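Local atomic coordinates of zinc chaperone AztD (Citrobacter koseri, PDB entry 6CMK), a protein that acts as a periplasmic zinc chaperone that passes a zinc ion directly to the solute-binding protein AztC of the AztABCD zinc transport system. Residues 34-39 and 356-361; 117-122 and 157-162; 191-196 and 213-218; 297-302 and 316-321. One frame throughout, in Å; residues are numbered along the deposited sequence. Where two conformers were deposited one is given.

Contact 1: residues 34-39 and 356-361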
loop_
_atom_site.group_PDB
_atom_site.type_symbol
_atom_site.label_atom_id
_atom_site.label_comp_id
_atom_site.label_asym_id
_atom_site.label_seq_id
_atom_site.Cartn_x
_atom_site.Cartn_y
_atom_site.Cartn_z
ATOM N N THR B 34 -0.292 10.842 13.827
ATOM C CA THR B 34 0.243 9.495 13.976
ATOM C C THR B 34 -0.595 8.768 15.013
ATOM O O THR B 34 -0.861 9.308 16.091
ATOM C CB THR B 34 1.710 9.527 14.421
ATOM O OG1 THR B 34 2.516 10.161 13.419
ATOM C CG2 THR B 34 2.237 8.120 14.663
ATOM N N ALA B 35 -1.015 7.549 14.696
ATOM C CA ALA B 35 -1.827 6.810 15.655
ATOM C C ALA B 35 -1.565 5.327 15.492
ATOM O O ALA B 35 -1.631 4.799 14.375
ATOM C CB ALA B 35 -3.321 7.112 15.480
ATOM N N TRP B 36 -1.259 4.668 16.608
ATOM C CA TRP B 36 -1.070 3.225 16.646
ATOM C C TRP B 36 -1.733 2.672 17.899
ATOM O O TRP B 36 -1.702 3.305 18.958
ATOM C CB TRP B 36 0.407 2.833 16.660
ATOM C CG TRP B 36 1.192 3.166 15.410
ATOM C CD1 TRP B 36 1.631 4.396 15.024
ATOM C CD2 TRP B 36 1.665 2.246 14.425
ATOM N NE1 TRP B 36 2.344 4.308 13.853
ATOM C CE2 TRP B 36 2.375 2.995 13.459
ATOM C CE3 TRP B 36 1.553 0.869 14.253
ATOM C CZ2 TRP B 36 2.967 2.406 12.356
ATOM C CZ3 TRP B 36 2.146 0.290 13.151
ATOM C CH2 TRP B 36 2.841 1.061 12.218
ATOM N N ARG B 37 -2.311 1.477 17.779
ATOM C CA ARG B 37 -3.050 0.863 18.870
ATOM C C ARG B 37 -2.653 -0.593 19.027
ATOM O O ARG B 37 -2.424 -1.296 18.040
ATOM C CB ARG B 37 -4.550 0.983 18.628
ATOM C CG ARG B 37 -5.014 2.405 18.802
ATOM C CD ARG B 37 -6.428 2.627 18.343
ATOM N NE ARG B 37 -6.774 4.032 18.489
ATOM C CZ ARG B 37 -7.978 4.539 18.269
ATOM N NH1 ARG B 37 -8.968 3.754 17.880
ATOM N NH2 ARG B 37 -8.187 5.837 18.441
ATOM N N LEU B 38 -2.547 -1.019 20.282
ATOM C CA LEU B 38 -2.329 -2.408 20.643
ATOM C C LEU B 38 -3.652 -3.051 21.014
ATOM O O LEU B 38 -4.490 -2.438 21.679
ATOM C CB LEU B 38 -1.386 -2.537 21.840
ATOM C CG LEU B 38 -0.078 -1.758 21.788
ATOM C CD1 LEU B 38 0.681 -1.923 23.115
ATOM C CD2 LEU B 38 0.744 -2.229 20.615
ATOM N N PHE B 39 -3.810 -4.307 20.622
ATOM C CA PHE B 39 -4.939 -5.125 21.036
ATOM C C PHE B 39 -4.367 -6.347 21.731
ATOM O O PHE B 39 -3.559 -7.071 21.144
ATOM C CB PHE B 39 -5.807 -5.485 19.828
ATOM C CG PHE B 39 -6.406 -4.281 19.174
ATOM C CD1 PHE B 39 -5.643 -3.497 18.332
ATOM C CD2 PHE B 39 -7.701 -3.891 19.457
ATOM C CE1 PHE B 39 -6.166 -2.365 17.754
ATOM C CE2 PHE B 39 -8.234 -2.757 18.877
ATOM C CZ PHE B 39 -7.464 -1.997 18.029
ATOM N N ALA B 356 4.767 -7.748 19.442
ATOM C CA ALA B 356 4.155 -6.925 18.400
ATOM C C ALA B 356 5.067 -5.750 18.072
ATOM O O ALA B 356 5.951 -5.391 18.845
ATOM C CB ALA B 356 2.773 -6.393 18.811
ATOM N N VAL B 357 4.833 -5.139 16.908
ATOM C CA VAL B 357 5.595 -3.969 16.476
ATOM C C VAL B 357 4.623 -2.858 16.103
ATOM O O VAL B 357 3.667 -3.095 15.362
ATOM C CB VAL B 357 6.510 -4.285 15.277
ATOM C CG1 VAL B 357 7.364 -3.061 14.936
ATOM C CG2 VAL B 357 7.401 -5.482 15.565
ATOM N N ALA B 358 4.880 -1.647 16.601
ATOM C CA ALA B 358 4.102 -0.469 16.238
ATOM C C ALA B 358 5.049 0.712 16.109
ATOM O O ALA B 358 5.827 0.985 17.027
ATOM C CB ALA B 358 3.018 -0.149 17.273
ATOM N N ASP B 359 4.973 1.408 14.971
ATOM C CA ASP B 359 5.770 2.611 14.705
ATOM C C ASP B 359 7.240 2.239 14.889
ATOM O O ASP B 359 7.719 1.319 14.208
ATOM C CB ASP B 359 5.262 3.754 15.591
ATOM C CG ASP B 359 5.636 5.121 15.056
ATOM O OD1 ASP B 359 5.958 5.227 13.853
ATOM O OD2 ASP B 359 5.615 6.090 15.839
ATOM N N ASN B 360 7.974 2.894 15.778
ATOM C CA ASN B 360 9.390 2.602 15.967
ATOM C C ASN B 360 9.645 1.880 17.284
ATOM O O ASN B 360 10.716 2.013 17.880
ATOM C CB ASN B 360 10.192 3.895 15.881
ATOM C CG ASN B 360 10.049 4.566 14.525
ATOM O OD1 ASN B 360 9.834 3.896 13.504
ATOM N ND2 ASN B 360 10.152 5.891 14.505
ATOM N N LYS B 361 8.665 1.104 17.739
ATOM C CA LYS B 361 8.733 0.423 19.019
ATOM C C LYS B 361 8.365 -1.046 18.861
ATOM O O LYS B 361 7.554 -1.426 18.004
ATOM C CB LYS B 361 7.798 1.072 20.045
ATOM C CG LYS B 361 8.231 2.453 20.469
ATOM C CD LYS B 361 7.156 3.128 21.294
ATOM C CE LYS B 361 7.696 4.344 22.027
ATOM N NZ LYS B 361 6.735 4.849 23.046
HETATM O O HOH W 1 3.587 6.197 12.168
#
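Trp36 CG lies anti to its own carbonyl carbon (chi1 -66°), and this turns the indole toward the chain at Ala358 and Asp359. In Asp359, CG is anti to the backbone N (chi1 -159°), which carries the carboxylate past the pyrrole side of the indole. The ring and carboxylate planes are only 18° apart. The main chain at Ala358-Asp359 passes over one indole face. Asp359 N sits above the middle of the ring system, 3.4 Å from Trp36 CE2. Asp359 CB makes a CH-pi contact over the five-membered ring, 3.6 Å from its centroid. Ala358 CB touches the six-membered ring, 3.5 Å from Trp36 CE3. The two segments belong to successive sheets of the beta propeller. Residues 34-39 lie in strand 32-42, which pairs with strand 392-403 and so brings the N-terminal and C-terminal strands together in one sheet, the closure usual in beta propellers. Residues 358-361 form a type II' turn, with Lys361 N bonded to Ala358 O at 2.9 Å. The positive phi of Asp359 belongs to this turn. The polar edge of the indole is met by a water lying in the ring plane. The water accepts from Trp36 NE1 at 2.8 Å. It donates to Asp359 OD1 at 3.1 Å, so it links the two side chains. Thr34 CG2 also lies at this ring edge and is 4.1 Å from Asp359 OD2. Arg309 donates to Asp359 O and to Asn360 OD1. Gly346 of the second subunit packs on Trp36, and His347 of that subunit packs on Thr34 and Asp359.

Contact 2: residues 117-122 and 157-162; sequences LELTGK and KNITKV
The flat group that matters here is the peptide carbonyl of Glu118, and Lys157 approaches it at the oxygen. Lys157 NZ donates to Glu118 O at 2.8 Å. The C=O...N angle is 163°, so the ammonium meets the oxygen nearly end-on. The flat carboxylate of Glu118 plays no part in this bond, since its OE1 is 7.0 Å from Lys157 NZ. The lysine reaches the carbonyl because its chain is fully extended, beginning with CG anti to the backbone N (chi1 -179°). On the way it crosses Leu117 at about a right angle. There Leu117 CD1 is pressed against Lys157 CG at 3.4 Å, tighter than a usual van der Waals contact. Further along, Leu119 CD2 meets Ile159 CD1 at 3.8 Å and adds an apolar contact beside the lysine chain. Water carries the polar side of the contact onward. One water accepts from both Thr120 N and Lys157 NZ, lying 3.0 Å from the latter. Two more waters donate to Thr120 O and accept from Lys161 NZ, so that these waters link Lys161 to the strand. Gln145 also donates to Thr120 O. The contact joins two neighbouring antiparallel sheets of the propeller. The loop residues Lys157 and Ile159, just ahead of strand 160-163, meet strand 113-120. That strand is paired with strand 88-100, and Leu119 bonds through its backbone to Val89. Strand 160-163 is paired with strand 143-148. Leu147 of strand 143-148 packs against both Leu117 and Ile159, while Val152 of the short helix 149-153 also touches Leu117.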
loop_
_atom_site.group_PDB
_atom_site.type_symbol
_atom_site.label_atom_id
_atom_site.label_comp_id
_atom_site.label_asym_id
_atom_site.label_seq_id
_atom_site.Cartn_x
_atom_site.Cartn_y
_atom_site.Cartn_z
ATOM N N LEU B 117 -20.724 -8.129 14.090
ATOM C CA LEU B 117 -20.378 -9.371 13.416
ATOM C C LEU B 117 -19.769 -10.361 14.394
ATOM O O LEU B 117 -18.730 -10.085 15.010
ATOM C CB LEU B 117 -19.400 -9.125 12.268
ATOM C CG LEU B 117 -18.919 -10.427 11.605
ATOM C CD1 LEU B 117 -20.036 -11.035 10.791
ATOM C CD2 LEU B 117 -17.741 -10.190 10.708
ATOM N N GLU B 118 -20.403 -11.523 14.499
ATOM C CA GLU B 118 -19.837 -12.690 15.156
ATOM C C GLU B 118 -19.899 -13.859 14.188
ATOM O O GLU B 118 -20.880 -14.014 13.455
ATOM C CB GLU B 118 -20.592 -13.068 16.426
ATOM C CG GLU B 118 -20.496 -12.084 17.565
ATOM C CD GLU B 118 -21.162 -12.623 18.819
ATOM O OE1 GLU B 118 -21.880 -13.639 18.715
ATOM O OE2 GLU B 118 -20.962 -12.040 19.902
ATOM N N LEU B 119 -18.856 -14.676 14.191
ATOM C CA LEU B 119 -18.835 -15.938 13.468
ATOM C C LEU B 119 -18.919 -17.060 14.487
ATOM O O LEU B 119 -18.094 -17.124 15.402
ATOM C CB LEU B 119 -17.557 -16.085 12.641
ATOM C CG LEU B 119 -17.159 -14.876 11.798
ATOM C CD1 LEU B 119 -15.835 -15.137 11.105
ATOM C CD2 LEU B 119 -18.260 -14.569 10.794
ATOM N N THR B 120 -19.888 -17.953 14.320
ATOM C CA THR B 120 -20.094 -19.023 15.284
ATOM C C THR B 120 -19.937 -20.386 14.633
ATOM O O THR B 120 -20.293 -20.587 13.466
ATOM C CB THR B 120 -21.466 -18.919 15.946
ATOM O OG1 THR B 120 -22.488 -19.079 14.956
ATOM C CG2 THR B 120 -21.611 -17.565 16.616
ATOM N N GLY B 121 -19.365 -21.297 15.399
ATOM C CA GLY B 121 -19.182 -22.669 14.980
ATOM C C GLY B 121 -18.264 -23.350 15.961
ATOM O O GLY B 121 -17.623 -22.712 16.804
ATOM N N LYS B 122 -18.202 -24.669 15.845
ATOM C CA LYS B 122 -17.434 -25.460 16.795
ATOM C C LYS B 122 -15.936 -25.300 16.560
ATOM O O LYS B 122 -15.438 -25.548 15.459
ATOM C CB LYS B 122 -17.844 -26.928 16.694
ATOM C CG LYS B 122 -19.241 -27.183 17.259
ATOM C CD LYS B 122 -19.857 -28.503 16.792
ATOM C CE LYS B 122 -20.801 -28.303 15.604
ATOM N NZ LYS B 122 -21.914 -29.295 15.549
ATOM N N LYS B 157 -23.424 -8.972 7.845
ATOM C CA LYS B 157 -22.892 -10.328 7.939
ATOM C C LYS B 157 -23.353 -11.078 6.695
ATOM O O LYS B 157 -24.507 -11.512 6.612
ATOM C CB LYS B 157 -23.363 -11.030 9.208
ATOM C CG LYS B 157 -22.804 -12.439 9.328
ATOM C CD LYS B 157 -23.198 -13.111 10.618
ATOM C CE LYS B 157 -22.599 -14.497 10.700
ATOM N NZ LYS B 157 -22.932 -15.154 11.986
ATOM N N ASN B 158 -22.439 -11.245 5.740
ATOM C CA ASN B 158 -22.713 -11.851 4.438
ATOM C C ASN B 158 -21.715 -12.995 4.254
ATOM O O ASN B 158 -20.619 -12.791 3.731
ATOM C CB ASN B 158 -22.587 -10.802 3.336
ATOM C CG ASN B 158 -23.426 -9.566 3.608
ATOM O OD1 ASN B 158 -24.358 -9.599 4.412
ATOM N ND2 ASN B 158 -23.099 -8.471 2.937
ATOM N N ILE B 159 -22.101 -14.194 4.672
ATOM C CA ILE B 159 -21.207 -15.340 4.786
ATOM C C ILE B 159 -21.425 -16.294 3.624
ATOM O O ILE B 159 -22.567 -16.542 3.208
ATOM C CB ILE B 159 -21.438 -16.091 6.115
ATOM C CG1 ILE B 159 -21.364 -15.131 7.302
ATOM C CG2 ILE B 159 -20.435 -17.241 6.267
ATOM C CD1 ILE B 159 -20.036 -14.487 7.472
ATOM N N THR B 160 -20.334 -16.882 3.145
ATOM C CA THR B 160 -20.378 -18.060 2.291
ATOM C C THR B 160 -19.738 -19.219 3.044
ATOM O O THR B 160 -18.591 -19.124 3.485
ATOM C CB THR B 160 -19.672 -17.813 0.959
ATOM O OG1 THR B 160 -20.339 -16.755 0.257
ATOM C CG2 THR B 160 -19.702 -19.068 0.097
ATOM N N LYS B 161 -20.489 -20.300 3.215
ATOM C CA LYS B 161 -19.949 -21.508 3.816
ATOM C C LYS B 161 -19.415 -22.416 2.719
ATOM O O LYS B 161 -20.135 -22.766 1.780
ATOM C CB LYS B 161 -21.009 -22.223 4.659
ATOM C CG LYS B 161 -21.178 -21.567 6.025
ATOM C CD LYS B 161 -22.089 -22.341 6.961
ATOM C CE LYS B 161 -22.239 -21.597 8.285
ATOM N NZ LYS B 161 -22.948 -22.384 9.329
ATOM N N VAL B 162 -18.148 -22.787 2.838
ATOM C CA VAL B 162 -17.468 -23.602 1.841
ATOM C C VAL B 162 -17.170 -24.948 2.481
ATOM O O VAL B 162 -16.490 -25.017 3.509
ATOM C CB VAL B 162 -16.185 -22.924 1.339
ATOM C CG1 VAL B 162 -15.406 -23.864 0.414
ATOM C CG2 VAL B 162 -16.529 -21.612 0.638
HETATM O O HOH W 2 -21.168 -17.571 11.715
HETATM O O HOH W 3 -22.733 -20.016 11.446
HETATM O O HOH W 4 -21.735 -22.734 12.139
#

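Contact 3: residues 191-196 and 213-218; sequences KRPVGA and PGLHGS
The guanidinium of Arg192 lies flat on the side chain of His216. The two planes are 2° apart and the centres 4.6 Å apart, so the stack is parallel but offset. His216 CB sits over the middle of the guanidinium, 3.7 Å from Arg192 CZ, and Arg192 NH2 reaches over the imidazole. This holds for the one of two deposited Arg192 conformers described here. The imidazole is also a metal ligand: its NE2 binds zinc with NE2 of His126 and His169, in high-affinity site 1. Its ND1 is hydrogen-bonded to Ser260 O. Among backbone bonds, Leu215 N donates to Pro193 O at 3.0 Å, from 35° above the carbonyl plane. Apolar contacts centre on Leu215. Its CB lies 4.1 Å from Pro193 CG, and the two side chains cross at about a right angle. With CG anti to the backbone N (chi1 -169°), Leu215 CD1 extends to Gly195 O at 3.6 Å and also touches Ala196 CB. Segment 191-196 leads into strand 195-200; at its start Val194 and Gly195 bond through their backbones to Ile183 of strand 178-183. Segment 213-218 is the link to the next sheet, whose strand 232-237 supplies Leu234 against Leu215 and Ala196.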
loop_
_atom_site.group_PDB
_atom_site.type_symbol
_atom_site.label_atom_id
_atom_site.label_comp_id
_atom_site.label_asym_id
_atom_site.label_seq_id
_atom_site.Cartn_x
_atom_site.Cartn_y
_atom_site.Cartn_z
ATOM N N LYS B 191 -6.009 -36.678 12.215
ATOM C CA LYS B 191 -4.613 -36.458 11.884
ATOM C C LYS B 191 -4.465 -35.145 11.129
ATOM O O LYS B 191 -5.445 -34.497 10.752
ATOM C CB LYS B 191 -4.076 -37.615 11.047
ATOM C CG LYS B 191 -4.165 -38.949 11.760
ATOM C CD LYS B 191 -2.999 -39.850 11.399
ATOM C CE LYS B 191 -2.873 -40.998 12.379
ATOM N NZ LYS B 191 -3.124 -42.307 11.729
ATOM N N ARG B 192 -3.217 -34.740 10.912
ATOM C CA ARG B 192 -2.988 -33.530 10.148
ATOM C C ARG B 192 -3.501 -33.722 8.722
ATOM O O ARG B 192 -3.586 -34.847 8.223
ATOM C CB ARG B 192 -1.504 -33.156 10.146
ATOM C CG ARG B 192 -1.077 -32.369 11.383
ATOM C CD ARG B 192 0.405 -31.982 11.385
ATOM N NE ARG B 192 0.713 -31.078 12.494
ATOM C CZ ARG B 192 1.906 -30.537 12.730
ATOM N NH1 ARG B 192 2.933 -30.800 11.939
ATOM N NH2 ARG B 192 2.070 -29.727 13.767
ATOM N N PRO B 193 -3.882 -32.639 8.055
ATOM C CA PRO B 193 -4.314 -32.752 6.658
ATOM C C PRO B 193 -3.157 -33.184 5.765
ATOM O O PRO B 193 -1.983 -33.122 6.135
ATOM C CB PRO B 193 -4.823 -31.346 6.318
ATOM C CG PRO B 193 -4.263 -30.446 7.377
ATOM C CD PRO B 193 -4.057 -31.281 8.595
ATOM N N VAL B 194 -3.512 -33.632 4.561
ATOM C CA VAL B 194 -2.585 -34.320 3.670
ATOM C C VAL B 194 -2.221 -33.489 2.457
ATOM O O VAL B 194 -1.431 -33.949 1.618
ATOM C CB VAL B 194 -3.150 -35.684 3.230
ATOM C CG1 VAL B 194 -3.396 -36.561 4.444
ATOM C CG2 VAL B 194 -4.437 -35.508 2.446
ATOM N N GLY B 195 -2.759 -32.282 2.341
ATOM C CA GLY B 195 -2.466 -31.428 1.208
ATOM C C GLY B 195 -3.470 -30.295 1.163
ATOM O O GLY B 195 -4.167 -30.034 2.146
ATOM N N ALA B 196 -3.544 -29.642 0.006
ATOM C CA ALA B 196 -4.452 -28.522 -0.190
ATOM C C ALA B 196 -5.004 -28.589 -1.602
ATOM O O ALA B 196 -4.401 -29.186 -2.496
ATOM C CB ALA B 196 -3.761 -27.174 0.031
ATOM N N PRO B 213 2.121 -33.769 2.768
ATOM C CA PRO B 213 1.783 -34.530 3.980
ATOM C C PRO B 213 2.060 -33.744 5.251
ATOM O O PRO B 213 3.073 -33.054 5.368
ATOM C CB PRO B 213 2.679 -35.770 3.884
ATOM C CG PRO B 213 3.736 -35.433 2.893
ATOM C CD PRO B 213 3.143 -34.441 1.952
ATOM N N GLY B 214 1.148 -33.859 6.212
ATOM C CA GLY B 214 1.344 -33.223 7.498
ATOM C C GLY B 214 1.235 -31.719 7.411
ATOM O O GLY B 214 2.017 -31.004 8.047
ATOM N N LEU B 215 0.294 -31.221 6.618
ATOM C CA LEU B 215 0.179 -29.784 6.401
ATOM C C LEU B 215 -0.227 -29.066 7.681
ATOM O O LEU B 215 -1.225 -29.419 8.322
ATOM C CB LEU B 215 -0.837 -29.521 5.296
ATOM C CG LEU B 215 -0.903 -28.098 4.741
ATOM C CD1 LEU B 215 -1.325 -28.143 3.281
ATOM C CD2 LEU B 215 -1.875 -27.251 5.552
ATOM N N HIS B 216 0.553 -28.048 8.049
ATOM C CA HIS B 216 0.257 -27.199 9.194
ATOM C C HIS B 216 1.195 -26.002 9.160
ATOM O O HIS B 216 2.408 -26.173 8.999
ATOM C CB HIS B 216 0.419 -27.949 10.521
ATOM C CG HIS B 216 -0.056 -27.173 11.707
ATOM N ND1 HIS B 216 0.778 -26.365 12.450
ATOM C CD2 HIS B 216 -1.280 -27.073 12.275
ATOM C CE1 HIS B 216 0.088 -25.805 13.427
ATOM N NE2 HIS B 216 -1.164 -26.218 13.343
ATOM N N GLY B 217 0.651 -24.806 9.297
ATOM C CA GLY B 217 1.423 -23.575 9.191
ATOM C C GLY B 217 1.027 -22.801 7.950
ATOM O O GLY B 217 0.895 -23.366 6.859
ATOM N N SER B 218 0.852 -21.492 8.113
ATOM C CA SER B 218 0.300 -20.656 7.057
ATOM C C SER B 218 0.697 -19.206 7.285
ATOM O O SER B 218 0.693 -18.725 8.419
ATOM C CB SER B 218 -1.228 -20.777 7.015
ATOM O OG SER B 218 -1.764 -20.584 8.314
#

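Contact 4: residues 297-302 and 316-321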
loop_
_atom_site.group_PDB
_atom_site.type_symbol
_atom_site.label_atom_id
_atom_site.label_comp_id
_atom_site.label_asym_id
_atom_site.label_seq_id
_atom_site.Cartn_x
_atom_site.Cartn_y
_atom_site.Cartn_z
ATOM N N PRO B 297 19.919 -20.031 20.222
ATOM C CA PRO B 297 20.597 -20.565 21.413
ATOM C C PRO B 297 19.677 -21.357 22.323
ATOM O O PRO B 297 20.136 -22.325 22.937
ATOM C CB PRO B 297 21.158 -19.314 22.105
ATOM C CG PRO B 297 20.452 -18.159 21.508
ATOM C CD PRO B 297 19.969 -18.559 20.151
ATOM N N THR B 298 18.407 -20.977 22.443
ATOM C CA THR B 298 17.422 -21.744 23.191
ATOM C C THR B 298 16.155 -21.839 22.349
ATOM O O THR B 298 16.109 -21.374 21.205
ATOM C CB THR B 298 17.118 -21.117 24.560
ATOM O OG1 THR B 298 16.650 -19.772 24.385
ATOM C CG2 THR B 298 18.359 -21.101 25.438
ATOM N N ARG B 299 15.115 -22.433 22.918
ATOM C CA ARG B 299 13.919 -22.747 22.142
ATOM C C ARG B 299 13.068 -21.511 21.871
ATOM O O ARG B 299 12.988 -20.579 22.678
ATOM C CB ARG B 299 13.095 -23.809 22.866
ATOM C CG ARG B 299 13.667 -25.194 22.680
ATOM C CD ARG B 299 13.057 -26.195 23.632
ATOM N NE ARG B 299 13.460 -25.941 25.007
ATOM C CZ ARG B 299 13.023 -26.637 26.051
ATOM N NH1 ARG B 299 12.160 -27.628 25.869
ATOM N NH2 ARG B 299 13.446 -26.337 27.274
ATOM N N ARG B 300 12.422 -21.531 20.712
ATOM C CA ARG B 300 11.604 -20.416 20.252
ATOM C C ARG B 300 10.276 -20.351 21.001
ATOM O O ARG B 300 9.583 -21.365 21.159
ATOM C CB ARG B 300 11.362 -20.567 18.753
ATOM C CG ARG B 300 10.546 -19.475 18.121
ATOM C CD ARG B 300 10.334 -19.775 16.650
ATOM N NE ARG B 300 9.393 -20.873 16.559
ATOM C CZ ARG B 300 8.078 -20.731 16.659
ATOM N NH1 ARG B 300 7.544 -19.519 16.789
ATOM N NH2 ARG B 300 7.299 -21.798 16.614
ATOM N N VAL B 301 9.926 -19.154 21.468
ATOM C CA VAL B 301 8.626 -18.879 22.069
ATOM C C VAL B 301 7.668 -18.242 21.066
ATOM O O VAL B 301 6.492 -18.607 21.003
ATOM C CB VAL B 301 8.802 -17.971 23.309
ATOM C CG1 VAL B 301 7.441 -17.504 23.849
ATOM C CG2 VAL B 301 9.598 -18.690 24.406
ATOM N N HIS B 302 8.155 -17.283 20.283
ATOM C CA HIS B 302 7.302 -16.527 19.372
ATOM C C HIS B 302 8.176 -15.828 18.338
ATOM O O HIS B 302 9.358 -15.591 18.576
ATOM C CB HIS B 302 6.465 -15.500 20.146
ATOM C CG HIS B 302 5.364 -14.883 19.342
ATOM N ND1 HIS B 302 5.164 -13.520 19.276
ATOM C CD2 HIS B 302 4.410 -15.446 18.563
ATOM C CE1 HIS B 302 4.118 -13.273 18.501
ATOM N NE2 HIS B 302 3.645 -14.427 18.057
ATOM N N PHE B 316 11.482 -14.345 19.935
ATOM C CA PHE B 316 11.619 -14.405 21.383
ATOM C C PHE B 316 11.910 -15.846 21.778
ATOM O O PHE B 316 11.267 -16.772 21.281
ATOM C CB PHE B 316 10.349 -13.916 22.085
ATOM C CG PHE B 316 10.545 -13.617 23.547
ATOM C CD1 PHE B 316 10.338 -14.591 24.499
ATOM C CD2 PHE B 316 10.952 -12.362 23.954
ATOM C CE1 PHE B 316 10.530 -14.318 25.841
ATOM C CE2 PHE B 316 11.144 -12.081 25.290
ATOM C CZ PHE B 316 10.934 -13.062 26.235
ATOM N N THR B 317 12.885 -16.033 22.665
ATOM C CA THR B 317 13.327 -17.365 23.053
ATOM C C THR B 317 13.068 -17.587 24.539
ATOM O O THR B 317 12.853 -16.643 25.305
ATOM C CB THR B 317 14.819 -17.580 22.718
ATOM O OG1 THR B 317 15.587 -16.424 23.086
ATOM C CG2 THR B 317 15.009 -17.854 21.226
ATOM N N GLU B 318 13.081 -18.863 24.932
ATOM C CA GLU B 318 12.657 -19.256 26.272
ATOM C C GLU B 318 13.563 -18.689 27.357
ATOM O O GLU B 318 13.136 -18.598 28.511
ATOM C CB GLU B 318 12.607 -20.779 26.368
ATOM C CG GLU B 318 13.965 -21.441 26.210
ATOM C CD GLU B 318 13.898 -22.949 26.286
ATOM O OE1 GLU B 318 14.727 -23.614 25.624
ATOM O OE2 GLU B 318 13.018 -23.470 27.006
ATOM N N ASP B 319 14.781 -18.280 27.007
ATOM C CA ASP B 319 15.704 -17.692 27.968
ATOM C C ASP B 319 15.287 -16.298 28.417
ATOM O O ASP B 319 15.942 -15.734 29.304
ATOM C CB ASP B 319 17.122 -17.638 27.381
ATOM C CG ASP B 319 17.173 -17.008 26.007
ATOM O OD1 ASP B 319 16.201 -16.329 25.632
ATOM O OD2 ASP B 319 18.188 -17.196 25.300
ATOM N N GLY B 320 14.224 -15.736 27.851
ATOM C CA GLY B 320 13.802 -14.392 28.182
ATOM C C GLY B 320 14.326 -13.321 27.254
ATOM O O GLY B 320 14.116 -12.135 27.523
ATOM N N LYS B 321 14.994 -13.697 26.176
ATOM C CA LYS B 321 15.647 -12.735 25.302
ATOM C C LYS B 321 14.838 -12.494 24.035
ATOM O O LYS B 321 14.202 -13.396 23.479
ATOM C CB LYS B 321 17.049 -13.199 24.907
ATOM C CG LYS B 321 18.062 -13.264 26.043
ATOM C CD LYS B 321 19.451 -13.440 25.441
ATOM C CE LYS B 321 20.534 -13.670 26.475
ATOM N NZ LYS B 321 21.869 -13.590 25.812
#
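Glu318 OE1 takes two hydrogen bonds from Arg299. Arg299 NE donates at 2.7 Å, forming a salt bridge on the syn side of the carboxylate, and Arg299 N donates at 3.0 Å. Both donors come from the same face of the carboxylate, whose plane is turned 67° from the guanidinium. In return, Glu318 N donates to Arg299 O at 2.8 Å. Glu318 CG is wedged between its own backbone N and carbonyl carbon (chi1 65°), where it packs on Thr298 CB at 3.6 Å. Val301 lies alongside Phe316, its CB at the ring edge, 3.9 Å from Phe316 CD1. Its CG2 rests against the backbone of Glu318. Phe316 O accepts from Val301 N at 2.7 Å and, weakly, from His302 N, while Phe316 N donates to His302 O. Outside them, Met344 N bonds to Glu318 OE2, and Asp319 OD1 braces the turn that carries Glu318. It accepts from Thr317 OG1 at 2.6 Å and from Lys321 N, on opposite faces of its carboxylate; the latter bond makes an Asx turn, which overlaps the end of the type I turn 317-320. Val301 and His302 both face Phe316, a classic beta bulge in the antiparallel hairpin of strands 300-305 and 312-317, within one propeller sheet.

In the fold
The contacts are spread round the beta propeller. Contacts 2, 3 and 4 follow in series along the chain, all nested inside the long loop closed by contact 1. Contact 3 holds a ligand of zinc site 1. Contact 2 lies further off, in another part of the propeller, with the side chain of Leu119 about 11 Å from that of His126. In contact 4 the side chain of Arg300 is about 9 Å from that of His216. Contact 1 is away from the zinc sites, though its Trp36 side chain is about 6 Å from a bound MES molecule. Contacts 1 and 4 come within about 6 Å at their nearest atoms. Contacts 2 and 4, with centres 36 Å apart, lie on opposite sides of the chain's centre.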